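Local coordinates for TudS (PDB 6Z96), which removes sulfur from thiouracil in a non-redox reaction that depends on a [4Fe-4S] cluster and probably passes through a [4Fe-5S] intermediate, at residues A[93-98]-A[132-137]. Sequence-based numbering, arbitrary orientation.
Sequences RFALLK and HGIQVF
Phe-94 lies alongside Gln-135 and Phe-137, all three side chains on one face of the sheet. With CG of Phe-94 anti to its carbonyl carbon (chi1 -59°), the ring runs alongside the side chains of strand 135-137. From CB the chain leads to CG and then CD1, the ortho carbon on the Gln-135 side, which is 4.0 Å from CE2 of Phe-137 and nearly as close to CB of Gln-135. One atom further, CE1 lies 3.4 Å from Gln-135 OE1, the ring and amide planes being 54° apart; CZ meets the same oxygen more loosely. Phe-137 CE2 lies near the plane of the Phe-94 ring, and Phe-94 CD1 near that of Phe-137, so the rings meet edge to edge, without stacking. With the ring cut back to an alanine here, Phe-137 CE2 and the Gln-135 side chain would be likely to lose their shared neighbour, and a gap would probably open towards Ala-148 of helix 142-151.

Backbone bonds alternate as parallel pairing requires: Ala-95 N gives to Gln-135 O at 2.8 Å, Ala-95 O takes Phe-137 N at 2.9 Å, and Leu-97 N reaches Phe-137 O. Strand 135-137 is the outermost strand on this side of a four-stranded parallel sheet in order 2-1-3-4; helix 124-131 precedes it and packs on the opposite face, where Leu-97 CD1 touches Val-136 CG1 at 3.8 Å. At the entry to the pair, Arg-93 O accepts Gln-135 N, tilted 35° from the carbonyl plane, and also a water that donates to Gly-133 O. Gly-133, at positive phi, is the C-prime residue of the Schellman motif ending that helix. Beyond the last backbone bond, Lys-98 touches the iron-sulfur cluster and salt-bridges Glu-139.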
ATOM      1  N   ARG A  93      12.754  -2.265  -4.315  1.00 23.63           N
ATOM      2  CA  ARG A  93      12.992  -0.875  -3.972  1.00 23.98           C
ATOM      3  C   ARG A  93      11.866   0.073  -4.434  1.00 22.00           C
ATOM      4  O   ARG A  93      11.996   1.280  -4.269  1.00 22.13           O
ATOM      5  CB  ARG A  93      14.381  -0.415  -4.482  1.00 28.42           C
ATOM      6  CG  ARG A  93      14.663  -0.766  -5.914  1.00 35.63           C
ATOM      7  CD  ARG A  93      16.154  -1.041  -6.203  1.00 43.18           C
ATOM      8  NE  ARG A  93      16.969   0.163  -6.317  1.00 49.34           N
ATOM      9  CZ  ARG A  93      17.872   0.368  -7.275  1.00 53.21           C
ATOM     10  NH1 ARG A  93      18.590   1.483  -7.290  1.00 53.76           N
ATOM     11  NH2 ARG A  93      18.051  -0.534  -8.235  1.00 53.48           N
ATOM     12  N   PHE A  94      10.771  -0.476  -5.017  1.00 21.42           N
ATOM     13  CA  PHE A  94       9.629   0.315  -5.477  1.00 21.55           C
ATOM     14  C   PHE A  94       8.327  -0.325  -4.985  1.00 20.20           C
ATOM     15  O   PHE A  94       8.194  -1.547  -5.011  1.00 20.24           O
ATOM     16  CB  PHE A  94       9.568   0.356  -7.012  1.00 23.40           C
ATOM     17  CG  PHE A  94      10.803   0.947  -7.656  1.00 25.61           C
ATOM     18  CD1 PHE A  94      10.983   2.312  -7.718  1.00 27.99           C
ATOM     19  CD2 PHE A  94      11.781   0.131  -8.191  1.00 28.09           C
ATOM     20  CE1 PHE A  94      12.126   2.859  -8.306  1.00 29.32           C
ATOM     21  CE2 PHE A  94      12.918   0.679  -8.793  1.00 29.44           C
ATOM     22  CZ  PHE A  94      13.067   2.039  -8.856  1.00 29.25           C
ATOM     23  N   ALA A  95       7.355   0.517  -4.607  1.00 19.20           N
ATOM     24  CA  ALA A  95       6.042   0.046  -4.181  1.00 19.06           C
ATOM     25  C   ALA A  95       4.956   0.813  -4.903  1.00 19.06           C
ATOM     26  O   ALA A  95       5.081   2.014  -5.116  1.00 20.03           O
ATOM     27  CB  ALA A  95       5.879   0.229  -2.676  1.00 19.33           C
ATOM     28  N   LEU A  96       3.880   0.119  -5.282  1.00 17.09           N
ATOM     29  CA  LEU A  96       2.711   0.751  -5.888  1.00 17.09           C
ATOM     30  C   LEU A  96       1.596   0.507  -4.873  1.00 16.50           C
ATOM     31  O   LEU A  96       1.106  -0.617  -4.759  1.00 16.33           O
ATOM     32  CB  LEU A  96       2.366   0.085  -7.225  1.00 17.45           C
ATOM     33  CG  LEU A  96       1.020   0.461  -7.848  1.00 18.40           C
ATOM     34  CD1 LEU A  96       0.871   1.967  -8.014  1.00 19.52           C
ATOM     35  CD2 LEU A  96       0.822  -0.269  -9.193  1.00 20.23           C
ATOM     36  N   LEU A  97       1.230   1.547  -4.128  1.00 15.91           N
ATOM     37  CA  LEU A  97       0.265   1.395  -3.044  1.00 16.22           C
ATOM     38  C   LEU A  97      -0.967   2.246  -3.251  1.00 17.01           C
ATOM     39  O   LEU A  97      -0.902   3.306  -3.858  1.00 17.15           O
ATOM     40  CB  LEU A  97       0.933   1.730  -1.696  1.00 16.13           C
ATOM     41  CG  LEU A  97       2.171   0.912  -1.334  1.00 16.66           C
ATOM     42  CD1 LEU A  97       2.651   1.281   0.121  1.00 16.44           C
ATOM     43  CD2 LEU A  97       1.918  -0.606  -1.412  1.00 18.73           C
ATOM     44  N   LYS A  98      -2.105   1.783  -2.711  1.00 15.89           N
ATOM     45  CA  LYS A  98      -3.398   2.454  -2.872  1.00 16.16           C
ATOM     46  C   LYS A  98      -3.500   3.809  -2.165  1.00 17.22           C
ATOM     47  O   LYS A  98      -3.336   3.921  -0.958  1.00 17.40           O
ATOM     48  CB  LYS A  98      -4.515   1.499  -2.367  1.00 16.55           C
ATOM     49  CG  LYS A  98      -5.915   2.110  -2.370  1.00 18.32           C
ATOM     50  CD  LYS A  98      -6.449   2.238  -3.799  1.00 19.97           C
ATOM     51  CE  LYS A  98      -7.702   3.100  -3.809  1.00 21.55           C
ATOM     52  NZ  LYS A  98      -7.371   4.559  -3.769  1.00 21.42           N
ATOM     53  N   HIS A 132      12.850   3.551   4.975  1.00 21.83           N
ATOM     54  CA  HIS A 132      13.865   2.569   4.642  1.00 22.33           C
ATOM     55  C   HIS A 132      14.332   2.644   3.182  1.00 23.31           C
ATOM     56  O   HIS A 132      14.908   1.689   2.670  1.00 24.73           O
ATOM     57  CB  HIS A 132      13.396   1.163   5.031  1.00 22.90           C
ATOM     58  CG  HIS A 132      13.350   0.948   6.515  1.00 24.26           C
ATOM     59  ND1 HIS A 132      14.384   0.295   7.181  1.00 26.79           N
ATOM     60  CD2 HIS A 132      12.437   1.353   7.424  1.00 24.81           C
ATOM     61  CE1 HIS A 132      14.058   0.317   8.462  1.00 26.92           C
ATOM     62  NE2 HIS A 132      12.899   0.944   8.665  1.00 26.56           N
ATOM     63  N   GLY A 133      14.096   3.765   2.517  1.00 24.12           N
ATOM     64  CA  GLY A 133      14.608   3.995   1.172  1.00 24.35           C
ATOM     65  C   GLY A 133      13.835   3.428   0.001  1.00 24.71           C
ATOM     66  O   GLY A 133      14.343   3.401  -1.124  1.00 25.78           O
ATOM     67  N   ILE A 134      12.623   2.910   0.261  1.00 22.23           N
ATOM     68  CA  ILE A 134      11.805   2.350  -0.806  1.00 21.12           C
ATOM     69  C   ILE A 134      10.927   3.455  -1.348  1.00 21.01           C
ATOM     70  O   ILE A 134      10.310   4.197  -0.570  1.00 21.74           O
ATOM     71  CB  ILE A 134      11.001   1.155  -0.236  1.00 20.56           C
ATOM     72  CG1 ILE A 134      11.985   0.014   0.124  1.00 21.21           C
ATOM     73  CG2 ILE A 134       9.914   0.684  -1.203  1.00 20.64           C
ATOM     74  CD1 ILE A 134      11.489  -0.925   1.181  1.00 23.06           C
ATOM     75  N   GLN A 135      10.903   3.617  -2.683  1.00 20.43           N
ATOM     76  CA  GLN A 135      10.089   4.664  -3.282  1.00 20.36           C
ATOM     77  C   GLN A 135       8.658   4.143  -3.414  1.00 19.47           C
ATOM     78  O   GLN A 135       8.450   3.052  -3.942  1.00 20.44           O
ATOM     79  CB  GLN A 135      10.619   5.030  -4.667  1.00 22.42           C
ATOM     80  CG  GLN A 135      12.010   5.650  -4.598  1.00 26.66           C
ATOM     81  CD  GLN A 135      12.458   6.011  -5.991  1.00 34.00           C
ATOM     82  OE1 GLN A 135      13.429   5.462  -6.529  1.00 38.37           O
ATOM     83  NE2 GLN A 135      11.728   6.917  -6.609  1.00 33.51           N
ATOM     84  N   VAL A 136       7.698   4.933  -2.958  1.00 18.01           N
ATOM     85  CA  VAL A 136       6.287   4.570  -3.016  1.00 17.78           C
ATOM     86  C   VAL A 136       5.564   5.486  -3.981  1.00 19.01           C
ATOM     87  O   VAL A 136       5.629   6.717  -3.857  1.00 20.57           O
ATOM     88  CB  VAL A 136       5.650   4.656  -1.605  1.00 18.11           C
ATOM     89  CG1 VAL A 136       4.156   4.277  -1.663  1.00 19.42           C
ATOM     90  CG2 VAL A 136       6.402   3.749  -0.626  1.00 18.56           C
ATOM     91  N   PHE A 137       4.800   4.881  -4.888  1.00 18.26           N
ATOM     92  CA  PHE A 137       3.974   5.561  -5.874  1.00 18.41           C
ATOM     93  C   PHE A 137       2.531   5.128  -5.695  1.00 18.41           C
ATOM     94  O   PHE A 137       2.287   3.989  -5.280  1.00 18.61           O
ATOM     95  CB  PHE A 137       4.404   5.134  -7.287  1.00 19.24           C
ATOM     96  CG  PHE A 137       5.819   5.534  -7.654  1.00 21.41           C
ATOM     97  CD1 PHE A 137       6.058   6.677  -8.390  1.00 23.78           C
ATOM     98  CD2 PHE A 137       6.903   4.760  -7.260  1.00 23.48           C
ATOM     99  CE1 PHE A 137       7.363   7.040  -8.725  1.00 25.18           C
ATOM    100  CE2 PHE A 137       8.202   5.127  -7.600  1.00 24.45           C
ATOM    101  CZ  PHE A 137       8.412   6.242  -8.355  1.00 24.50           C
TER
HETATM  102  O   HOH W   1      14.257   3.019  -3.767  1.00 40.46           O